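PDB 4FQ5: maleate cis-trans isomerase from Pseudomonas putida, which probably catalyses the cis-trans isomerization of the C2-C3 double bond of maleate, yielding fumarate. Local coordinates for residues V28-V34 with V96-A102; N38-E44 with V222-L227; R68-V72 with I187-L191. The protein carries 1 engineered substitution. All blocks are in the same frame, centred on the assembly; numbering follows the deposited sequence.

Contact 1: V28-V34 with V96-A102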
loop_
_atom_site.group_PDB
_atom_site.type_symbol
_atom_site.label_atom_id
_atom_site.label_comp_id
_atom_site.label_asym_id
_atom_site.label_seq_id
_atom_site.Cartn_x
_atom_site.Cartn_y
_atom_site.Cartn_z
ATOM N N VAL A 28 -6.193 -14.780 -0.001
ATOM C CA VAL A 28 -7.031 -15.374 1.030
ATOM C C VAL A 28 -8.355 -14.612 1.068
ATOM O O VAL A 28 -8.354 -13.389 1.230
ATOM C CB VAL A 28 -6.328 -15.341 2.406
ATOM C CG1 VAL A 28 -7.238 -15.884 3.498
ATOM C CG2 VAL A 28 -5.025 -16.129 2.359
ATOM N N ARG A 29 -9.468 -15.332 0.895
ATOM C CA ARG A 29 -10.806 -14.725 0.962
ATOM C C ARG A 29 -11.316 -14.777 2.377
ATOM O O ARG A 29 -11.607 -15.861 2.885
ATOM C CB ARG A 29 -11.843 -15.476 0.126
ATOM C CG ARG A 29 -11.434 -15.855 -1.263
ATOM C CD ARG A 29 -12.666 -16.027 -2.134
ATOM N NE ARG A 29 -12.213 -16.410 -3.456
ATOM C CZ ARG A 29 -12.603 -17.493 -4.114
ATOM N NH1 ARG A 29 -12.083 -17.730 -5.306
ATOM N NH2 ARG A 29 -13.526 -18.312 -3.613
ATOM N N VAL A 30 -11.471 -13.608 2.985
ATOM C CA VAL A 30 -11.948 -13.501 4.358
ATOM C C VAL A 30 -13.436 -13.162 4.350
ATOM O O VAL A 30 -13.851 -12.199 3.716
ATOM C CB VAL A 30 -11.163 -12.416 5.129
ATOM C CG1 VAL A 30 -11.699 -12.259 6.550
ATOM C CG2 VAL A 30 -9.679 -12.767 5.148
ATOM N N GLY A 31 -14.233 -13.959 5.053
ATOM C CA GLY A 31 -15.671 -13.707 5.162
ATOM C C GLY A 31 -15.993 -13.136 6.524
ATOM O O GLY A 31 -15.441 -13.583 7.528
ATOM N N GLN A 32 -16.875 -12.137 6.560
ATOM C CA GLN A 32 -17.262 -11.515 7.823
ATOM C C GLN A 32 -18.778 -11.447 7.990
ATOM O O GLN A 32 -19.474 -10.865 7.161
ATOM C CB GLN A 32 -16.631 -10.121 7.969
ATOM C CG GLN A 32 -15.111 -10.133 7.835
ATOM C CD GLN A 32 -14.444 -8.956 8.517
ATOM O OE1 GLN A 32 -14.326 -7.866 7.942
ATOM N NE2 GLN A 32 -13.976 -9.178 9.743
ATOM N N ILE A 33 -19.281 -12.054 9.064
ATOM C CA ILE A 33 -20.698 -11.916 9.428
ATOM C C ILE A 33 -20.820 -10.728 10.382
ATOM O O ILE A 33 -20.394 -10.810 11.531
ATOM C CB ILE A 33 -21.257 -13.202 10.094
ATOM C CG1 ILE A 33 -21.082 -14.414 9.167
ATOM C CG2 ILE A 33 -22.722 -13.012 10.489
ATOM C CD1 ILE A 33 -21.332 -15.753 9.838
ATOM N N VAL A 34 -21.394 -9.627 9.902
ATOM C CA VAL A 34 -21.405 -8.377 10.671
ATOM C C VAL A 34 -22.823 -7.880 10.946
ATOM O O VAL A 34 -23.708 -8.050 10.102
ATOM C CB VAL A 34 -20.573 -7.246 9.990
ATOM C CG1 VAL A 34 -19.131 -7.684 9.767
ATOM C CG2 VAL A 34 -21.189 -6.809 8.667
ATOM N N VAL A 96 -15.410 -18.766 0.853
ATOM C CA VAL A 96 -14.549 -17.978 1.704
ATOM C C VAL A 96 -13.604 -18.936 2.461
ATOM O O VAL A 96 -13.999 -20.055 2.795
ATOM C CB VAL A 96 -15.498 -17.134 2.587
ATOM C CG1 VAL A 96 -15.369 -17.425 4.070
ATOM C CG2 VAL A 96 -15.449 -15.662 2.205
ATOM N N ASP A 97 -12.349 -18.529 2.672
ATOM C CA ASP A 97 -11.344 -19.400 3.314
ATOM C C ASP A 97 -11.420 -19.408 4.846
ATOM O O ASP A 97 -10.945 -20.344 5.498
ATOM C CB ASP A 97 -9.925 -19.028 2.858
ATOM C CG ASP A 97 -9.735 -19.176 1.357
ATOM O OD1 ASP A 97 -9.999 -20.277 0.831
ATOM O OD2 ASP A 97 -9.322 -18.194 0.700
ATOM N N VAL A 98 -11.987 -18.344 5.407
ATOM C CA VAL A 98 -12.262 -18.229 6.842
ATOM C C VAL A 98 -13.491 -17.381 6.979
ATOM O O VAL A 98 -13.732 -16.504 6.145
ATOM C CB VAL A 98 -11.194 -17.451 7.649
ATOM C CG1 VAL A 98 -10.343 -18.389 8.475
ATOM C CG2 VAL A 98 -10.386 -16.490 6.781
ATOM N N MET A 99 -14.221 -17.595 8.067
ATOM C CA MET A 99 -15.442 -16.859 8.331
ATOM C C MET A 99 -15.470 -16.419 9.786
ATOM O O MET A 99 -15.359 -17.247 10.695
ATOM C CB MET A 99 -16.654 -17.736 8.010
ATOM C CG MET A 99 -17.949 -16.958 7.875
ATOM S SD MET A 99 -19.337 -18.038 7.485
ATOM C CE MET A 99 -18.727 -18.827 5.994
ATOM N N GLY A 100 -15.612 -15.114 9.997
ATOM C CA GLY A 100 -15.668 -14.550 11.338
ATOM C C GLY A 100 -17.033 -13.983 11.666
ATOM O O GLY A 100 -17.563 -13.156 10.929
ATOM N N TYR A 101 -17.605 -14.447 12.773
ATOM C CA TYR A 101 -18.833 -13.882 13.326
ATOM C C TYR A 101 -18.387 -12.722 14.201
ATOM O O TYR A 101 -17.742 -12.925 15.233
ATOM C CB TYR A 101 -19.563 -14.953 14.142
ATOM C CG TYR A 101 -20.909 -14.577 14.734
ATOM C CD1 TYR A 101 -22.072 -15.211 14.303
ATOM C CD2 TYR A 101 -21.018 -13.629 15.758
ATOM C CE1 TYR A 101 -23.313 -14.901 14.855
ATOM C CE2 TYR A 101 -22.254 -13.303 16.309
ATOM C CZ TYR A 101 -23.399 -13.950 15.859
ATOM O OH TYR A 101 -24.631 -13.650 16.401
ATOM N N ALA A 102 -18.731 -11.507 13.782
ATOM C CA ALA A 102 -18.164 -10.284 14.365
ATOM C C ALA A 102 -18.651 -9.885 15.772
ATOM O O ALA A 102 -17.862 -9.390 16.574
ATOM C CB ALA A 102 -18.329 -9.120 13.402
#
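Asp97 grips the backbone of Arg29 twice. Its OD2 accepts from Arg29 N over 2.9 Å, a nearly straight bond (170°) that meets the carboxylate on its anti side, while Asp97 N donates to Arg29 O at 2.8 Å. The side-chain oxygen thus serves where a neighbouring strand would offer a carbonyl, just before the regular pairing begins. Beyond it the two segments run as parallel strands, with Gly100 answering on both sides: its N donates to Gly31 O at 2.9 Å, and its O receives Ile33 N at 2.8 Å. Ala102 N then reaches Ile33 O. This ladder joins the two inner strands of a parallel α/β sheet ordered 59-67, 27-35, 98-101, 135-137, and on its other edge strand 27-35 pairs with Thr61 and His63. On one face Val30 CG2 and Val98 CG2 lie side by side, 4.1 Å apart. On the other, Ile33 has CG1 beside its own backbone N (chi1 -57°), which sends CD1 diagonally back to Met99 SD at 3.8 Å. Helix 84-92 packs over this second face through Cys87 and Leu91, whereas Met41 and Ile45 of helix 41-52 cover Gln32 on the first. Where the strands end, Val34 CG1 touches Ala102 CB at 4.0 Å, and Ala102, which lines the maleate pocket, hydrogen-bonds through its carbonyl to Ser138.

Contact 2: N38-E44 with V222-L227. With MAE (maleic acid), chain C.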
loop_
_atom_site.group_PDB
_atom_site.type_symbol
_atom_site.label_atom_id
_atom_site.label_comp_id
_atom_site.label_asym_id
_atom_site.label_seq_id
_atom_site.Cartn_x
_atom_site.Cartn_y
_atom_site.Cartn_z
ATOM N N ASN A 38 -22.912 -2.208 11.841
ATOM C CA ASN A 38 -21.493 -2.248 12.168
ATOM C C ASN A 38 -20.658 -1.763 10.985
ATOM O O ASN A 38 -20.862 -2.203 9.852
ATOM C CB ASN A 38 -21.072 -3.656 12.610
ATOM C CG ASN A 38 -19.653 -3.703 13.154
ATOM O OD1 ASN A 38 -18.686 -3.615 12.406
ATOM N ND2 ASN A 38 -19.526 -3.853 14.467
ATOM N N ILE A 39 -19.733 -0.843 11.261
ATOM C CA ILE A 39 -18.810 -0.313 10.248
ATOM C C ILE A 39 -17.349 -0.566 10.631
ATOM O O ILE A 39 -16.456 -0.542 9.778
ATOM C CB ILE A 39 -19.014 1.202 9.994
ATOM C CG1 ILE A 39 -18.948 2.004 11.300
ATOM C CG2 ILE A 39 -20.323 1.462 9.254
ATOM C CD1 ILE A 39 -18.528 3.448 11.106
ATOM N N THR A 40 -17.114 -0.831 11.910
ATOM C CA THR A 40 -15.752 -0.902 12.442
ATOM C C THR A 40 -15.051 -2.223 12.131
ATOM O O THR A 40 -13.850 -2.231 11.863
ATOM C CB THR A 40 -15.734 -0.574 13.949
ATOM O OG1 THR A 40 -16.261 0.741 14.140
ATOM C CG2 THR A 40 -14.324 -0.638 14.538
ATOM N N MET A 41 -15.787 -3.334 12.154
ATOM C CA MET A 41 -15.197 -4.621 11.794
ATOM C C MET A 41 -14.642 -4.589 10.371
ATOM O O MET A 41 -13.522 -5.048 10.125
ATOM C CB MET A 41 -16.192 -5.775 11.951
ATOM C CG MET A 41 -15.546 -7.153 11.842
ATOM S SD MET A 41 -14.855 -7.789 13.388
ATOM C CE MET A 41 -13.916 -6.399 13.992
ATOM N N GLU A 42 -15.427 -4.028 9.454
ATOM C CA GLU A 42 -15.019 -3.852 8.065
ATOM C C GLU A 42 -13.949 -2.766 7.865
ATOM O O GLU A 42 -13.467 -2.566 6.751
ATOM C CB GLU A 42 -16.240 -3.583 7.188
ATOM C CG GLU A 42 -17.096 -4.835 6.984
ATOM C CD GLU A 42 -18.528 -4.522 6.598
ATOM O OE1 GLU A 42 -19.117 -3.546 7.119
ATOM O OE2 GLU A 42 -19.073 -5.260 5.762
ATOM N N THR A 43 -13.582 -2.082 8.944
ATOM C CA THR A 43 -12.521 -1.078 8.909
ATOM C C THR A 43 -11.237 -1.638 9.510
ATOM O O THR A 43 -10.180 -1.579 8.888
ATOM C CB THR A 43 -12.959 0.216 9.631
ATOM O OG1 THR A 43 -14.135 0.717 8.988
ATOM C CG2 THR A 43 -11.860 1.303 9.566
ATOM N N GLU A 44 -11.340 -2.216 10.703
ATOM C CA GLU A 44 -10.155 -2.638 11.444
ATOM C C GLU A 44 -9.547 -3.950 10.967
ATOM O O GLU A 44 -8.323 -4.086 10.943
ATOM C CB GLU A 44 -10.426 -2.654 12.947
ATOM C CG GLU A 44 -10.784 -1.270 13.472
ATOM C CD GLU A 44 -10.805 -1.179 14.986
ATOM O OE1 GLU A 44 -10.808 -2.227 15.662
ATOM O OE2 GLU A 44 -10.822 -0.050 15.506
ATOM N N VAL A 222 -16.940 -4.885 18.835
ATOM C CA VAL A 222 -16.345 -4.834 17.530
ATOM C C VAL A 222 -16.759 -3.546 16.798
ATOM O O VAL A 222 -16.123 -3.147 15.824
ATOM C CB VAL A 222 -16.683 -6.160 16.812
ATOM C CG1 VAL A 222 -17.299 -5.961 15.442
ATOM C CG2 VAL A 222 -15.470 -7.080 16.800
ATOM N N GLN A 223 -17.797 -2.871 17.295
ATOM C CA GLN A 223 -18.199 -1.575 16.735
ATOM C C GLN A 223 -17.363 -0.392 17.242
ATOM O O GLN A 223 -17.168 0.581 16.517
ATOM C CB GLN A 223 -19.690 -1.298 16.973
ATOM C CG GLN A 223 -20.214 0.005 16.375
ATOM C CD GLN A 223 -20.365 -0.026 14.863
ATOM O OE1 GLN A 223 -19.465 -0.464 14.132
ATOM N NE2 GLN A 223 -21.502 0.471 14.381
ATOM N N MET A 224 -16.893 -0.463 18.483
ATOM C CA MET A 224 -16.150 0.650 19.063
ATOM C C MET A 224 -14.725 0.665 18.517
ATOM O O MET A 224 -13.983 -0.285 18.735
ATOM C CB MET A 224 -16.125 0.546 20.587
ATOM C CG MET A 224 -15.425 1.721 21.239
ATOM S SD MET A 224 -15.631 1.784 23.021
ATOM C CE MET A 224 -14.625 0.417 23.579
ATOM N N PRO A 225 -14.344 1.738 17.795
ATOM C CA PRO A 225 -12.988 1.824 17.240
ATOM C C PRO A 225 -11.941 1.846 18.342
ATOM O O PRO A 225 -12.118 2.529 19.353
ATOM C CB PRO A 225 -12.986 3.163 16.484
ATOM C CG PRO A 225 -14.416 3.528 16.306
ATOM C CD PRO A 225 -15.156 2.924 17.462
ATOM N N SER A 226 -10.865 1.094 18.161
ATOM C CA SER A 226 -9.820 1.054 19.172
ATOM C C SER A 226 -8.440 0.865 18.572
ATOM O O SER A 226 -7.440 1.147 19.225
ATOM C CB SER A 226 -10.095 -0.054 20.191
ATOM O OG SER A 226 -10.032 -1.328 19.574
ATOM N N LEU A 227 -8.387 0.390 17.329
ATOM C CA LEU A 227 -7.111 0.049 16.700
ATOM C C LEU A 227 -6.056 1.160 16.801
ATOM O O LEU A 227 -4.906 0.893 17.137
ATOM C CB LEU A 227 -7.313 -0.384 15.244
ATOM C CG LEU A 227 -6.068 -0.808 14.454
ATOM C CD1 LEU A 227 -5.312 -1.905 15.181
ATOM C CD2 LEU A 227 -6.460 -1.255 13.051
HETATM C C1 MAE C . -21.048 -4.615 17.488
HETATM O O1 MAE C . -21.322 -4.018 16.434
HETATM O O2 MAE C . -20.189 -4.228 18.294
HETATM C C2 MAE C . -21.811 -5.832 17.801
HETATM C C3 MAE C . -21.455 -6.733 18.698
HETATM C C4 MAE C . -20.221 -6.679 19.514
HETATM O O3 MAE C . -20.335 -6.511 20.724
HETATM O O4 MAE C . -19.105 -6.840 19.009
HETATM O O HOH W 1 -9.020 -2.942 17.542
HETATM O O HOH W 2 -12.123 -2.025 18.007
#
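The Asn38 and Gln223 amides pass one another head to tail, their planes 26° apart. Gln223 OE1 sits over one face of the Asn38 amide, 3.4 Å from Asn38 CG, and Val222 CG1 comes up beneath the opposite face at the ND2 end, its side chain roughly perpendicular to that of Asn38. Asn38 ND2 donates an N-H to maleate O1 at 2.7 Å, while Asn38 OD1 accepts from Met41 N in the carbonyl plane, an Asx motif leading into helix 41-52. In Gln223, CG anti to the backbone N (chi1 -178°) and a bend at chi2 bring the amide back to Ile39 and Thr40. It is held at both ends: OE1 receives Ile39 N at 2.9 Å on a lone pair and, less closely, Thr40 N nearly along the C=O axis, and NE2 donates to Ser37 O and Asn190 O, which fixes its rotation. Thr40 OG1 adds a short bond of 2.5 Å to Gln223 O, from above the carbonyl plane. Met41 CE presses on Val222 CG2 at 3.3 Å, a tight fit. Glu44 OE2 takes Ser226 N (2.9 Å) on its syn lone pair and Leu227 N (3.1 Å) from above the carboxylate plane; two waters on OE1 lead to Ser226 OG. With an alanine here, the Ser226 and Leu227 N-H groups would probably lose their acceptor and the far end of loop 222-227 part of its tie to the helix. Following the engineered Ala221, Val222 N hydrogen-bonds to maleate O4 and Gln223 N to O2 on the other carboxylate, so these backbone amides and Asn38 form part of the dicarboxylate-binding active-site pocket.

Contact 3: R68-V72 with I187-L191. With MAE (maleic acid), chain C.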
loop_
_atom_site.group_PDB
_atom_site.type_symbol
_atom_site.label_atom_id
_atom_site.label_comp_id
_atom_site.label_asym_id
_atom_site.label_seq_id
_atom_site.Cartn_x
_atom_site.Cartn_y
_atom_site.Cartn_z
ATOM N N ARG A 68 -29.305 -7.981 10.625
ATOM C CA ARG A 68 -29.805 -6.676 11.059
ATOM C C ARG A 68 -29.769 -6.441 12.562
ATOM O O ARG A 68 -30.255 -7.259 13.341
ATOM C CB ARG A 68 -31.211 -6.413 10.535
ATOM C CG ARG A 68 -31.234 -5.798 9.148
ATOM C CD ARG A 68 -32.555 -5.097 8.899
ATOM N NE ARG A 68 -32.457 -3.651 9.078
ATOM C CZ ARG A 68 -33.496 -2.841 9.254
ATOM N NH1 ARG A 68 -34.730 -3.330 9.294
ATOM N NH2 ARG A 68 -33.300 -1.541 9.390
ATOM N N MET A 69 -29.165 -5.317 12.938
ATOM C CA MET A 69 -29.223 -4.773 14.295
ATOM C C MET A 69 -28.849 -3.297 14.247
ATOM O O MET A 69 -27.876 -2.924 13.590
ATOM C CB MET A 69 -28.283 -5.509 15.253
ATOM C CG MET A 69 -28.147 -4.795 16.593
ATOM S SD MET A 69 -27.191 -5.669 17.830
ATOM C CE MET A 69 -25.521 -5.387 17.235
ATOM N N LYS A 70 -29.628 -2.473 14.941
ATOM C CA LYS A 70 -29.389 -1.034 15.025
ATOM C C LYS A 70 -29.088 -0.602 16.461
ATOM O O LYS A 70 -28.386 0.379 16.678
ATOM C CB LYS A 70 -30.595 -0.257 14.498
ATOM C CG LYS A 70 -30.934 -0.521 13.035
ATOM C CD LYS A 70 -32.272 0.093 12.657
ATOM C CE LYS A 70 -32.169 1.588 12.396
ATOM N NZ LYS A 70 -31.384 1.901 11.161
ATOM N N HIS A 71 -29.630 -1.334 17.433
ATOM C CA HIS A 71 -29.447 -1.017 18.847
ATOM C C HIS A 71 -29.050 -2.236 19.601
ATOM O O HIS A 71 -29.630 -3.308 19.414
ATOM C CB HIS A 71 -30.713 -0.398 19.442
ATOM C CG HIS A 71 -31.152 0.861 18.736
ATOM N ND1 HIS A 71 -30.756 2.086 19.125
ATOM C CD2 HIS A 71 -31.951 1.046 17.606
ATOM C CE1 HIS A 71 -31.285 3.011 18.297
ATOM N NE2 HIS A 71 -32.012 2.368 17.367
ATOM N N VAL A 72 -28.045 -2.082 20.459
ATOM C CA VAL A 72 -27.450 -3.208 21.166
ATOM C C VAL A 72 -28.252 -3.484 22.439
ATOM O O VAL A 72 -27.895 -3.027 23.531
ATOM C CB VAL A 72 -25.951 -2.966 21.475
ATOM C CG1 VAL A 72 -25.292 -4.242 21.984
ATOM C CG2 VAL A 72 -25.223 -2.456 20.231
ATOM N N ILE A 187 -23.598 2.957 25.736
ATOM C CA ILE A 187 -24.067 3.527 24.479
ATOM C C ILE A 187 -24.715 2.389 23.688
ATOM O O ILE A 187 -24.019 1.479 23.231
ATOM C CB ILE A 187 -22.900 4.140 23.669
ATOM C CG1 ILE A 187 -22.154 5.198 24.501
ATOM C CG2 ILE A 187 -23.402 4.742 22.368
ATOM C CD1 ILE A 187 -20.898 5.741 23.843
ATOM N N SER A 188 -26.037 2.427 23.543
ATOM C CA SER A 188 -26.770 1.321 22.913
ATOM C C SER A 188 -27.042 1.544 21.423
ATOM O O SER A 188 -27.222 0.580 20.671
ATOM C CB SER A 188 -28.070 1.017 23.670
ATOM O OG SER A 188 -28.931 2.139 23.657
ATOM N N ASP A 189 -27.089 2.808 21.006
ATOM C CA ASP A 189 -27.179 3.144 19.589
ATOM C C ASP A 189 -25.864 2.746 18.919
ATOM O O ASP A 189 -24.818 3.322 19.211
ATOM C CB ASP A 189 -27.455 4.636 19.395
ATOM C CG ASP A 189 -27.716 5.001 17.945
ATOM O OD1 ASP A 189 -28.806 5.532 17.661
ATOM O OD2 ASP A 189 -26.843 4.755 17.080
ATOM N N ASN A 190 -25.925 1.758 18.033
ATOM C CA ASN A 190 -24.709 1.165 17.482
ATOM C C ASN A 190 -23.929 2.115 16.575
ATOM O O ASN A 190 -22.704 2.058 16.524
ATOM C CB ASN A 190 -24.991 -0.172 16.786
ATOM C CG ASN A 190 -23.797 -1.119 16.840
ATOM O OD1 ASN A 190 -23.009 -1.084 17.790
ATOM N ND2 ASN A 190 -23.658 -1.971 15.821
ATOM N N LEU A 191 -24.639 3.000 15.882
ATOM C CA LEU A 191 -23.985 4.069 15.128
ATOM C C LEU A 191 -23.312 5.102 16.043
ATOM O O LEU A 191 -22.258 5.644 15.701
ATOM C CB LEU A 191 -24.959 4.738 14.154
ATOM C CG LEU A 191 -25.283 3.894 12.917
ATOM C CD1 LEU A 191 -26.488 4.457 12.183
ATOM C CD2 LEU A 191 -24.084 3.771 11.988
HETATM C C1 MAE C . -21.048 -4.615 17.488
HETATM O O1 MAE C . -21.322 -4.018 16.434
HETATM O O2 MAE C . -20.189 -4.228 18.294
HETATM C C2 MAE C . -21.811 -5.832 17.801
HETATM C C3 MAE C . -21.455 -6.733 18.698
HETATM C C4 MAE C . -20.221 -6.679 19.514
HETATM O O3 MAE C . -20.335 -6.511 20.724
HETATM O O4 MAE C . -19.105 -6.840 19.009
HETATM O O HOH W 3 -27.710 2.254 14.848
HETATM O O HOH W 4 -30.360 2.691 21.597
#
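Val72 N and Ser188 O form the shortest direct bond between the loops, 2.8 Å long and almost straight at 170°, with the donor in the carbonyl plane. Asn190 N returns a longer bond of 3.1 Å to Lys70 O, and between these two lies a single backbone bridge of His71 with Asp189. Waters extend the pairing: one donates to Lys70 O and accepts only weakly from Leu191 N, and another spans His71 ND1 and Ser188 OG. Asn190, with CG roughly anti to the backbone N (chi1 -151°), sends ND2 to maleate O1 at 3.2 Å. This ND2 also hydrogen-bonds to Ser37 OG, which probably helps to position the amide. Apolar contacts are few. Val72 CG2 rests 3.6 Å from Asn190 OD1, and Met69 lies across Asn190, its CE 3.8 Å from maleate C2. The His71 ring and the Asp189 carboxylate stand nearly perpendicular, with CE1 and OD1 3.6 Å apart. Asp189 is also the N-cap of helix 190-194, where its OD2 accepts from Ala192 N. Arg68 and Lys70 form salt bridges with Asp93 of the second subunit. The contact joins the loop that carries strand 59-67 into helix 74-81, whose Leu77 backs both Met69 and Val72, to the turn between strand 178-184 and helix 190-194, so that loops from both sheets meet beside the maleate.

The principle illustrated is that a buried site can be built between two sheets of the same topology. Contact 1 lies inside the first parallel sheet; contacts 2 and 3 connect elements following its strands to loops of the second half. Centres of contacts 1 and 2 are about 15 Å apart and they touch, helix 41-52 following strand 27-35 directly. Contacts 2 and 3, about 13 Å apart, meet through Gln223 and Asn190, and both reach maleate and the second subunit. Contacts 1 and 3, about 21 Å apart, do not touch. Along the chain contact 3 nests within contact 2, while contact 1 alternates with both, so remote segments converge on one substrate.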